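Local coordinates for rhodopsin (Rubrobacter xylanophilus, PDB 6KFQ), which binds retinal within a bundle of membrane-spanning helices and works as a light-driven proton pump in a heat-loving bacterium, at residues 116-121 against 180-185; 66-71 against 196-201; 172-177 against 202-207. All coordinates share one frame; numbering follows the deposited sequence.

Contact 1 of 3, residues 116-121 against 180-185; sequences LWAGAT and IVWLIG. With MPG ([(Z)-octadec-9-enyl] (2R)-2,3-bis(oxidanyl)propanoate), chain B; RET (retinal), chain R.
Gly119 and Trp182 bring the two backbones nearest to each other, yet their CA atoms are still 8.7 Å apart, so the last turns of two helices meet through one long side chain. The gap is bridged by the indole of Trp182, whose CG lies anti to the backbone N (chi1 -164°), a setting that aims the six-membered ring at the other helix. Its corner atom CZ2 comes 3.8 Å from Ala118 CB, and beside it the in-plane edge of the ring meets the backbone of Gly119, with CZ2 3.9 Å from Gly119 N. Small residues at both positions admit the ring edge close to the main chain. One face of the indole serves retinal: C2 of the chromophore's cyclohexene ring lies 3.6 Å from Trp182 CD1, displaced toward the rim of the indole. Aromatic walls of this kind are familiar from the microbial rhodopsins, where they hold the ionone ring of retinal. With an alanine here, the ionone ring would probably lose the flat surface beneath C2 and be freer to shift, while a gap would open in front of Ala118 and Gly119. On the lipid side, Thr121 OG1 donates to Trp117 O over 2.5 Å, short for such a bond, reaching it from 36° above the carbonyl plane, while the Trp117 indole lies obliquely against the ester of a lipid, with CZ2 3.2 Å from O4. Phe131 of helix 124-153 stacks on Trp182, and Tyr72 OH makes a weak hydrogen bond with its NE1. Farther round, Leu130 of helix 124-153 packs on Ala118, Phe67 of strand 66-67 on Leu116 and Ala120, and Val181 reaches helix 194-218.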
# COMPACT_ATOMS: atom_id res chain seq x y z
N LEU A 116 -5.38 -12.57 -2.61
CA LEU A 116 -5.44 -12.93 -4.03
C LEU A 116 -5.99 -14.34 -4.20
O LEU A 116 -6.83 -14.59 -5.07
CB LEU A 116 -4.04 -12.82 -4.65
CG LEU A 116 -3.89 -13.40 -6.05
CD1 LEU A 116 -4.80 -12.70 -7.04
CD2 LEU A 116 -2.43 -13.31 -6.49
N TRP A 117 -5.52 -15.27 -3.37
CA TRP A 117 -6.01 -16.64 -3.40
C TRP A 117 -7.51 -16.69 -3.09
O TRP A 117 -8.26 -17.39 -3.77
CB TRP A 117 -5.22 -17.48 -2.39
CG TRP A 117 -5.53 -18.92 -2.40
CD1 TRP A 117 -6.26 -19.61 -3.32
CD2 TRP A 117 -5.10 -19.89 -1.43
NE1 TRP A 117 -6.31 -20.94 -2.99
CE2 TRP A 117 -5.60 -21.13 -1.83
CE3 TRP A 117 -4.32 -19.81 -0.27
CZ2 TRP A 117 -5.37 -22.30 -1.10
CZ3 TRP A 117 -4.09 -20.97 0.46
CH2 TRP A 117 -4.62 -22.20 0.03
N ALA A 118 -7.95 -15.92 -2.09
CA ALA A 118 -9.37 -15.84 -1.79
C ALA A 118 -10.15 -15.27 -2.98
O ALA A 118 -11.21 -15.79 -3.33
CB ALA A 118 -9.60 -14.98 -0.55
N GLY A 119 -9.63 -14.22 -3.61
CA GLY A 119 -10.33 -13.62 -4.73
C GLY A 119 -10.46 -14.56 -5.92
O GLY A 119 -11.50 -14.59 -6.60
N ALA A 120 -9.41 -15.33 -6.19
CA ALA A 120 -9.40 -16.28 -7.30
C ALA A 120 -10.19 -17.55 -7.02
O ALA A 120 -10.45 -18.32 -7.95
CB ALA A 120 -7.96 -16.65 -7.66
N THR A 121 -10.60 -17.78 -5.78
CA THR A 121 -11.25 -19.02 -5.40
C THR A 121 -12.74 -18.94 -5.70
O THR A 121 -13.42 -17.99 -5.29
CB THR A 121 -11.02 -19.32 -3.91
OG1 THR A 121 -9.62 -19.50 -3.68
CG2 THR A 121 -11.76 -20.59 -3.49
N ILE A 180 -12.90 -3.99 3.55
CA ILE A 180 -14.31 -3.60 3.47
C ILE A 180 -14.74 -3.50 2.01
O ILE A 180 -15.79 -4.02 1.62
CB ILE A 180 -14.54 -2.28 4.22
CG1 ILE A 180 -14.19 -2.45 5.70
CG2 ILE A 180 -15.99 -1.78 4.02
CD1 ILE A 180 -14.36 -1.20 6.52
N VAL A 181 -13.93 -2.83 1.18
CA VAL A 181 -14.25 -2.74 -0.24
C VAL A 181 -14.32 -4.14 -0.84
O VAL A 181 -15.25 -4.47 -1.59
CB VAL A 181 -13.21 -1.87 -0.97
CG1 VAL A 181 -13.45 -1.95 -2.47
CG2 VAL A 181 -13.28 -0.43 -0.47
N TRP A 182 -13.33 -4.98 -0.53
CA TRP A 182 -13.33 -6.37 -0.97
C TRP A 182 -14.65 -7.04 -0.61
O TRP A 182 -15.26 -7.72 -1.44
CB TRP A 182 -12.15 -7.10 -0.32
CG TRP A 182 -11.75 -8.41 -0.91
CD1 TRP A 182 -10.72 -8.63 -1.78
CD2 TRP A 182 -12.30 -9.71 -0.61
NE1 TRP A 182 -10.62 -9.97 -2.06
CE2 TRP A 182 -11.58 -10.66 -1.36
CE3 TRP A 182 -13.35 -10.14 0.20
CZ2 TRP A 182 -11.86 -12.03 -1.32
CZ3 TRP A 182 -13.64 -11.52 0.25
CH2 TRP A 182 -12.89 -12.44 -0.51
N LEU A 183 -15.11 -6.83 0.62
CA LEU A 183 -16.30 -7.54 1.09
C LEU A 183 -17.57 -7.04 0.41
O LEU A 183 -18.50 -7.83 0.20
CB LEU A 183 -16.44 -7.40 2.60
CG LEU A 183 -15.58 -8.32 3.46
CD1 LEU A 183 -15.77 -7.95 4.92
CD2 LEU A 183 -15.93 -9.80 3.25
N ILE A 184 -17.66 -5.75 0.08
CA ILE A 184 -18.87 -5.28 -0.59
C ILE A 184 -18.79 -5.46 -2.10
O ILE A 184 -19.83 -5.47 -2.77
CB ILE A 184 -19.18 -3.81 -0.25
CG1 ILE A 184 -18.09 -2.88 -0.77
CG2 ILE A 184 -19.35 -3.65 1.27
CD1 ILE A 184 -18.37 -1.42 -0.49
N GLY A 185 -17.59 -5.64 -2.65
CA GLY A 185 -17.41 -5.75 -4.08
C GLY A 185 -17.67 -7.15 -4.58
O GLY A 185 -18.25 -8.00 -3.90
C2 MPG B . -8.49 -23.56 2.16
C3 MPG B . -7.33 -23.19 3.05
C4 MPG B . -7.71 -22.92 4.48
C5 MPG B . -7.76 -24.15 5.37
C6 MPG B . -6.41 -24.56 5.93
C7 MPG B . -5.87 -23.61 6.99
C8 MPG B . -4.57 -24.05 7.61
C9 MPG B . -4.14 -23.18 8.76
C10 MPG B . -3.02 -22.52 8.91
C11 MPG B . -2.71 -21.65 10.08
C12 MPG B . -1.45 -22.00 10.82
C13 MPG B . -0.18 -21.36 10.27
C14 MPG B . 1.05 -21.62 11.11
C15 MPG B . 2.28 -20.83 10.72
C16 MPG B . 3.47 -21.07 11.62
C17 MPG B . 4.72 -20.29 11.31
C18 MPG B . 5.88 -20.62 12.23
O1 MPG B . -9.35 -23.73 -0.09
C1 MPG B . -8.15 -23.56 0.70
CXD MPG B . -10.52 -24.00 -2.14
O2 MPG B . -11.60 -24.09 -1.23
C21 MPG B . -10.40 -25.27 -2.98
O3 MPG B . -11.60 -25.49 -3.69
O4 MPG B . -8.20 -23.46 -2.01
CX3 MPG B . -9.22 -23.70 -1.41
C1 RET R . -7.53 -7.87 1.13
C2 RET R . -8.59 -8.99 1.14
C3 RET R . -8.43 -10.00 2.26
C4 RET R . -8.40 -9.33 3.61
C5 RET R . -7.58 -8.06 3.66
C6 RET R . -7.11 -7.45 2.55
C7 RET R . -6.34 -6.22 2.68
C8 RET R . -5.66 -5.50 1.75
C9 RET R . -4.90 -4.28 1.91
C10 RET R . -4.47 -3.64 0.80
C11 RET R . -3.71 -2.43 0.73
C12 RET R . -3.33 -1.94 -0.45
C13 RET R . -2.55 -0.75 -0.68
C14 RET R . -2.16 -0.47 -1.95
C15 RET R . -1.36 0.63 -2.40
C16 RET R . -6.33 -8.39 0.34
C17 RET R . -8.19 -6.72 0.34
C18 RET R . -7.20 -7.67 5.06
C19 RET R . -4.65 -3.76 3.30
C20 RET R . -2.18 0.11 0.50

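Contact 2 of 3, residues 66-71 against 196-201; sequences EFYWAR and VEVFLF. With MPG ([(Z)-octadec-9-enyl] (2R)-2,3-bis(oxidanyl)propanoate), chain G; MPG ([(Z)-octadec-9-enyl] (2R)-2,3-bis(oxidanyl)propanoate), chain Q.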
# COMPACT_ATOMS: atom_id res chain seq x y z
N GLU A 66 -15.70 -11.34 -13.05
CA GLU A 66 -14.50 -10.72 -13.57
C GLU A 66 -13.59 -10.37 -12.40
O GLU A 66 -14.00 -9.68 -11.47
CB GLU A 66 -14.82 -9.47 -14.39
CG GLU A 66 -13.61 -8.92 -15.14
CD GLU A 66 -13.91 -7.67 -15.95
OE1 GLU A 66 -15.07 -7.24 -15.98
OE2 GLU A 66 -12.96 -7.13 -16.56
N PHE A 67 -12.36 -10.87 -12.45
CA PHE A 67 -11.43 -10.78 -11.33
C PHE A 67 -10.20 -10.01 -11.78
O PHE A 67 -9.44 -10.50 -12.62
CB PHE A 67 -11.06 -12.17 -10.81
CG PHE A 67 -10.09 -12.15 -9.66
CD1 PHE A 67 -10.35 -11.40 -8.52
CD2 PHE A 67 -8.92 -12.88 -9.72
CE1 PHE A 67 -9.46 -11.37 -7.47
CE2 PHE A 67 -8.02 -12.88 -8.66
CZ PHE A 67 -8.29 -12.12 -7.53
N TYR A 68 -10.01 -8.81 -11.22
CA TYR A 68 -8.83 -7.98 -11.48
C TYR A 68 -7.69 -8.43 -10.57
O TYR A 68 -7.49 -7.90 -9.48
CB TYR A 68 -9.14 -6.50 -11.27
CG TYR A 68 -9.86 -5.89 -12.44
CD1 TYR A 68 -9.16 -5.33 -13.50
CD2 TYR A 68 -11.25 -5.87 -12.50
CE1 TYR A 68 -9.81 -4.77 -14.59
CE2 TYR A 68 -11.91 -5.32 -13.58
CZ TYR A 68 -11.19 -4.77 -14.62
OH TYR A 68 -11.84 -4.21 -15.69
N TRP A 69 -6.92 -9.42 -11.04
CA TRP A 69 -5.83 -9.96 -10.24
C TRP A 69 -4.56 -9.12 -10.28
O TRP A 69 -3.75 -9.22 -9.36
CB TRP A 69 -5.52 -11.39 -10.69
CG TRP A 69 -5.31 -11.50 -12.16
CD1 TRP A 69 -6.24 -11.84 -13.09
CD2 TRP A 69 -4.09 -11.27 -12.87
NE1 TRP A 69 -5.68 -11.83 -14.34
CE2 TRP A 69 -4.36 -11.48 -14.23
CE3 TRP A 69 -2.79 -10.90 -12.49
CZ2 TRP A 69 -3.38 -11.35 -15.22
CZ3 TRP A 69 -1.83 -10.76 -13.46
CH2 TRP A 69 -2.12 -10.98 -14.81
N ALA A 70 -4.37 -8.31 -11.33
CA ALA A 70 -3.15 -7.50 -11.41
C ALA A 70 -3.03 -6.56 -10.22
O ALA A 70 -1.92 -6.20 -9.81
CB ALA A 70 -3.14 -6.69 -12.71
N ARG A 71 -4.18 -6.14 -9.68
CA ARG A 71 -4.28 -5.38 -8.44
C ARG A 71 -3.38 -5.95 -7.35
O ARG A 71 -2.64 -5.22 -6.67
CB ARG A 71 -5.75 -5.42 -8.02
CG ARG A 71 -6.11 -4.65 -6.83
CD ARG A 71 -7.62 -4.68 -6.56
NE ARG A 71 -8.47 -4.34 -7.70
CZ ARG A 71 -8.58 -3.13 -8.26
NH1 ARG A 71 -7.84 -2.11 -7.84
NH2 ARG A 71 -9.41 -2.96 -9.27
N VAL A 196 -18.17 0.27 -9.10
CA VAL A 196 -18.03 0.95 -7.81
C VAL A 196 -16.81 0.43 -7.06
O VAL A 196 -16.02 1.20 -6.50
CB VAL A 196 -19.31 0.79 -6.98
CG1 VAL A 196 -19.10 1.31 -5.56
CG2 VAL A 196 -20.47 1.51 -7.64
N GLU A 197 -16.64 -0.90 -7.04
CA GLU A 197 -15.47 -1.49 -6.39
C GLU A 197 -14.17 -0.91 -6.94
O GLU A 197 -13.25 -0.58 -6.19
CB GLU A 197 -15.49 -3.01 -6.57
CG GLU A 197 -14.23 -3.69 -6.07
CD GLU A 197 -14.15 -5.14 -6.49
OE1 GLU A 197 -13.06 -5.72 -6.33
OE2 GLU A 197 -15.15 -5.69 -6.99
N VAL A 198 -14.07 -0.82 -8.27
CA VAL A 198 -12.84 -0.33 -8.88
C VAL A 198 -12.61 1.13 -8.52
O VAL A 198 -11.48 1.55 -8.22
CB VAL A 198 -12.87 -0.56 -10.40
CG1 VAL A 198 -11.74 0.19 -11.09
CG2 VAL A 198 -12.76 -2.06 -10.68
N PHE A 199 -13.68 1.93 -8.54
CA PHE A 199 -13.58 3.32 -8.09
C PHE A 199 -13.04 3.41 -6.67
O PHE A 199 -12.14 4.20 -6.38
CB PHE A 199 -14.96 3.99 -8.18
CG PHE A 199 -15.01 5.36 -7.56
CD1 PHE A 199 -14.45 6.44 -8.23
CD2 PHE A 199 -15.59 5.56 -6.32
CE1 PHE A 199 -14.48 7.71 -7.66
CE2 PHE A 199 -15.63 6.83 -5.75
CZ PHE A 199 -15.07 7.91 -6.44
N LEU A 200 -13.60 2.61 -5.76
CA LEU A 200 -13.20 2.71 -4.37
C LEU A 200 -11.72 2.38 -4.19
O LEU A 200 -10.99 3.10 -3.51
CB LEU A 200 -14.07 1.79 -3.51
CG LEU A 200 -15.51 2.31 -3.42
CD1 LEU A 200 -16.42 1.30 -2.73
CD2 LEU A 200 -15.54 3.66 -2.69
N PHE A 201 -11.27 1.27 -4.79
CA PHE A 201 -9.85 0.93 -4.70
C PHE A 201 -8.99 2.02 -5.34
O PHE A 201 -7.87 2.27 -4.87
CB PHE A 201 -9.55 -0.42 -5.38
CG PHE A 201 -9.91 -1.63 -4.56
CD1 PHE A 201 -9.59 -1.71 -3.21
CD2 PHE A 201 -10.55 -2.70 -5.16
CE1 PHE A 201 -9.90 -2.85 -2.47
CE2 PHE A 201 -10.88 -3.84 -4.43
CZ PHE A 201 -10.56 -3.91 -3.08
C2 MPG G . -20.72 5.43 -5.70
C3 MPG G . -20.44 6.39 -4.57
C4 MPG G . -19.11 6.17 -3.88
C5 MPG G . -18.91 7.10 -2.70
C6 MPG G . -17.48 7.47 -2.39
C7 MPG G . -16.84 6.67 -1.26
C8 MPG G . -15.61 7.31 -0.69
C9 MPG G . -14.58 7.65 -1.72
O1 MPG G . -22.28 4.80 -7.44
C1 MPG G . -21.95 5.83 -6.48
CXD MPG G . -23.63 3.85 -9.14
O2 MPG G . -24.66 4.19 -10.06
C21 MPG G . -24.02 2.65 -8.30
O3 MPG G . -24.27 1.55 -9.17
O4 MPG G . -23.84 6.11 -8.38
CX3 MPG G . -23.28 5.06 -8.28
C7 MPG Q . -21.56 1.02 -15.73
C8 MPG Q . -22.00 1.26 -14.32
C9 MPG Q . -21.71 2.64 -13.82
C10 MPG Q . -21.03 2.94 -12.73
C11 MPG Q . -20.80 4.30 -12.15
C12 MPG Q . -19.94 4.27 -10.91
C13 MPG Q . -19.78 5.63 -10.24
C14 MPG Q . -18.91 5.61 -9.01
C15 MPG Q . -18.82 6.93 -8.28
C16 MPG Q . -18.16 8.04 -9.06
C17 MPG Q . -18.05 9.35 -8.31
C18 MPG Q . -17.22 10.40 -9.00
O HOH W 1 -8.92 0.18 -8.86
O HOH W 2 -11.39 -5.12 -8.71
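Arg71 NH1 makes the shortest polar bond here, 2.7 Å to water 1, which lies in the guanidinium plane and donates onward to Val198 O at 3.0 Å. The same NH1 rests 3.4 Å from Phe201 CB. Arg71 NH2 gives a second bond, 3.0 Å to water 2, and this water donates to Glu197 OE1, so the two bridges from arginine to helix 194-218 each run through a single water. A bend at chi3 (-51°) turns the end of Arg71 so that one guanidinium face lies over Phe201 CD2, the two planes 27° apart, while the CD methylene makes an off-centre CH-pi contact with the Phe201 ring. Val198 CG2 adds an apolar wall, 3.7 Å from Arg71 NH2. Ring, valine and waters together fix how the guanidinium is turned. Behind them, Thr186 holds Glu197 OE2, a carboxylate oxygen of Glu187 lies close to OE1, two acids side by side, and Tyr68, whose CE2 lies near Val198 CG2, bonds Glu2 through its hydroxyl. The arrangement resembles the proton-release region of bacteriorhodopsin, with its arginine and pair of glutamates; a like role here is probable but inferred.

Contact 3 of 3, residues 172-177 against 202-207; sequences IVLWIC and MVLDLL. With RET (retinal), chain R; MPG ([(Z)-octadec-9-enyl] (2R)-2,3-bis(oxidanyl)propanoate), chain F.
Leu174 and Leu204 run alongside each other with their ends pointing oppositely, their CD2 methyls 3.8 Å apart. The other branch of Leu174 goes to a different neighbour: CD1 sits 3.6 Å from Leu207 CB, the two side chains roughly perpendicular. Cys177, one helical turn further on, offers its methylene instead of its sulfur, and CB lies 3.7 Å from Leu204 CD2, with CD1 of the same leucine equally near. Leu204 thus straddles the cysteine methylene with both methyls. In Leu174, chi1 near -70° with chi2 near 179° turns the fork so that CD1 meets Leu207 CB while CD2 meets mainly Leu204. Behind this shell stand two nearly antiparallel segments, at 153° between their directions and with axes 10.0 Å apart; they belong to helices 158-184 and 194-218, which follow each other in the chain. Val173 and the sulfur of Cys177 meet a lipid chain, Cys177 SG lying 3.8 Å from its C17. Toward the interior, Trp175 lays one face of its indole against the retinal methyl C20, with NE1 3.3 Å from that carbon. Asp205 OD1 lies 3.7 Å from retinal C14, near the Schiff-base end of the chromophore. Tyr178 bonds Asp205 OD1 and Tyr49 bonds OD2; with one hydroxyl on each oxygen, the rotation of the group is held. Between 172-177 and 202-207 the touching atoms are apolar carbons and no hydrogen bond crosses, which leaves their match to side-chain shape. Just beyond, Tyr178 and Asp205 join the same two helices by a polar bond. The carboxylate of Asp205 and the indole nitrogen of Trp175 lie beside retinal, consistent with the role of the corresponding aspartate near the Schiff base in related proton pumps.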
# COMPACT_ATOMS: atom_id res chain seq x y z
N ILE A 172 -3.21 3.27 8.67
CA ILE A 172 -4.15 2.39 9.37
C ILE A 172 -5.58 2.65 8.90
O ILE A 172 -6.33 1.71 8.61
CB ILE A 172 -4.00 2.57 10.89
CG1 ILE A 172 -2.63 2.08 11.37
CG2 ILE A 172 -5.09 1.82 11.64
CD1 ILE A 172 -2.36 2.44 12.81
N VAL A 173 -5.97 3.92 8.79
CA VAL A 173 -7.33 4.24 8.37
C VAL A 173 -7.60 3.72 6.96
O VAL A 173 -8.62 3.07 6.71
CB VAL A 173 -7.58 5.76 8.46
CG1 VAL A 173 -8.90 6.11 7.81
CG2 VAL A 173 -7.55 6.21 9.92
N LEU A 174 -6.70 4.02 6.03
CA LEU A 174 -6.95 3.64 4.64
C LEU A 174 -6.87 2.13 4.45
O LEU A 174 -7.69 1.55 3.74
CB LEU A 174 -5.95 4.35 3.71
CG LEU A 174 -6.11 5.86 3.55
CD1 LEU A 174 -5.02 6.38 2.63
CD2 LEU A 174 -7.48 6.22 2.99
N TRP A 175 -5.89 1.48 5.08
CA TRP A 175 -5.73 0.05 4.83
C TRP A 175 -6.91 -0.75 5.36
O TRP A 175 -7.27 -1.77 4.78
CB TRP A 175 -4.43 -0.48 5.45
CG TRP A 175 -3.17 -0.05 4.73
CD1 TRP A 175 -2.95 1.14 4.08
CD2 TRP A 175 -1.95 -0.80 4.59
NE1 TRP A 175 -1.67 1.17 3.55
CE2 TRP A 175 -1.04 -0.01 3.87
CE3 TRP A 175 -1.54 -2.07 5.02
CZ2 TRP A 175 0.25 -0.44 3.55
CZ3 TRP A 175 -0.27 -2.51 4.72
CH2 TRP A 175 0.62 -1.70 3.99
N ILE A 176 -7.51 -0.30 6.47
CA ILE A 176 -8.70 -0.96 6.98
C ILE A 176 -9.84 -0.91 5.95
O ILE A 176 -10.67 -1.83 5.88
CB ILE A 176 -9.09 -0.33 8.32
CG1 ILE A 176 -8.11 -0.81 9.40
CG2 ILE A 176 -10.52 -0.67 8.70
CD1 ILE A 176 -8.26 -0.07 10.69
N CYS A 177 -9.86 0.12 5.10
CA CYS A 177 -10.93 0.19 4.11
C CYS A 177 -10.83 -0.90 3.04
O CYS A 177 -11.85 -1.26 2.44
CB CYS A 177 -10.94 1.57 3.43
SG CYS A 177 -11.35 2.90 4.58
N MET A 202 -9.48 2.66 -6.40
CA MET A 202 -8.70 3.72 -7.03
C MET A 202 -8.52 4.90 -6.08
O MET A 202 -7.41 5.44 -5.97
CB MET A 202 -9.37 4.17 -8.33
CG MET A 202 -8.66 5.34 -9.02
SD MET A 202 -9.26 6.95 -8.46
CE MET A 202 -10.94 6.93 -9.08
N VAL A 203 -9.58 5.31 -5.38
CA VAL A 203 -9.45 6.42 -4.44
C VAL A 203 -8.51 6.04 -3.31
O VAL A 203 -7.59 6.79 -2.96
CB VAL A 203 -10.83 6.84 -3.89
CG1 VAL A 203 -10.67 7.91 -2.83
CG2 VAL A 203 -11.73 7.34 -5.02
N LEU A 204 -8.71 4.84 -2.73
CA LEU A 204 -7.81 4.37 -1.69
C LEU A 204 -6.37 4.32 -2.18
O LEU A 204 -5.45 4.78 -1.49
CB LEU A 204 -8.26 2.98 -1.21
CG LEU A 204 -9.60 2.98 -0.46
CD1 LEU A 204 -10.06 1.53 -0.18
CD2 LEU A 204 -9.44 3.74 0.85
N ASP A 205 -6.14 3.72 -3.35
CA ASP A 205 -4.77 3.60 -3.85
C ASP A 205 -4.10 4.97 -3.99
O ASP A 205 -2.94 5.14 -3.61
CB ASP A 205 -4.76 2.90 -5.21
CG ASP A 205 -4.97 1.41 -5.11
OD1 ASP A 205 -4.92 0.85 -3.99
OD2 ASP A 205 -5.19 0.79 -6.18
N LEU A 206 -4.81 5.95 -4.54
CA LEU A 206 -4.20 7.25 -4.75
C LEU A 206 -3.87 7.92 -3.42
O LEU A 206 -2.80 8.53 -3.27
CB LEU A 206 -5.12 8.13 -5.60
CG LEU A 206 -5.15 7.73 -7.08
CD1 LEU A 206 -6.29 8.43 -7.79
CD2 LEU A 206 -3.82 8.05 -7.75
N LEU A 207 -4.77 7.81 -2.44
CA LEU A 207 -4.50 8.38 -1.13
C LEU A 207 -3.37 7.63 -0.43
O LEU A 207 -2.45 8.25 0.12
CB LEU A 207 -5.77 8.35 -0.28
CG LEU A 207 -6.94 9.20 -0.80
CD1 LEU A 207 -8.15 9.01 0.12
CD2 LEU A 207 -6.54 10.69 -0.89
C1 RET R . -7.53 -7.87 1.13
C2 RET R . -8.59 -8.99 1.14
C3 RET R . -8.43 -10.00 2.26
C4 RET R . -8.40 -9.33 3.61
C5 RET R . -7.58 -8.06 3.66
C6 RET R . -7.11 -7.45 2.55
C7 RET R . -6.34 -6.22 2.68
C8 RET R . -5.66 -5.50 1.75
C9 RET R . -4.90 -4.28 1.91
C10 RET R . -4.47 -3.64 0.80
C11 RET R . -3.71 -2.43 0.73
C12 RET R . -3.33 -1.94 -0.45
C13 RET R . -2.55 -0.75 -0.68
C14 RET R . -2.16 -0.47 -1.95
C15 RET R . -1.36 0.63 -2.40
C16 RET R . -6.33 -8.39 0.34
C17 RET R . -8.19 -6.72 0.34
C18 RET R . -7.20 -7.67 5.06
C19 RET R . -4.65 -3.76 3.30
C20 RET R . -2.18 0.11 0.50
C4 MPG F . -1.50 4.28 18.33
C5 MPG F . -2.32 5.18 17.43
C6 MPG F . -3.39 4.45 16.65
C7 MPG F . -4.18 5.34 15.69
C8 MPG F . -5.33 4.63 15.03
C9 MPG F . -6.09 5.48 14.06
C10 MPG F . -7.21 5.09 13.50
C11 MPG F . -7.87 3.78 13.79
C12 MPG F . -9.26 3.67 13.26
C13 MPG F . -9.38 3.49 11.75
C14 MPG F . -10.81 3.39 11.28
C15 MPG F . -11.00 3.04 9.83
C16 MPG F . -12.46 2.96 9.43
C17 MPG F . -12.76 2.45 8.04
C18 MPG F . -14.24 2.35 7.75

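The three contacts sample one helix bundle from different depths. Contacts 1 and 2 are buried, on the same side of the chain's centre and about 9 Å apart between centres; contact 3 lies nearer the middle but is partly buried, one flank facing lipid. Helix 158-184 serves contacts 1 and 3, and helix 194-218 serves contacts 2 and 3. Chemistry follows place: an aromatic edge on small residues beside the ionone ring in contact 1, a hydrated arginine in contact 2, interlocking aliphatic branches in contact 3. Contacts 1 and 3 both touch retinal, while Arg71 NH1 of contact 2 comes within 4.3 Å of Asp205 OD2 of contact 3, too long for a bond but enough to bring the hydrated region next to the chromophore's.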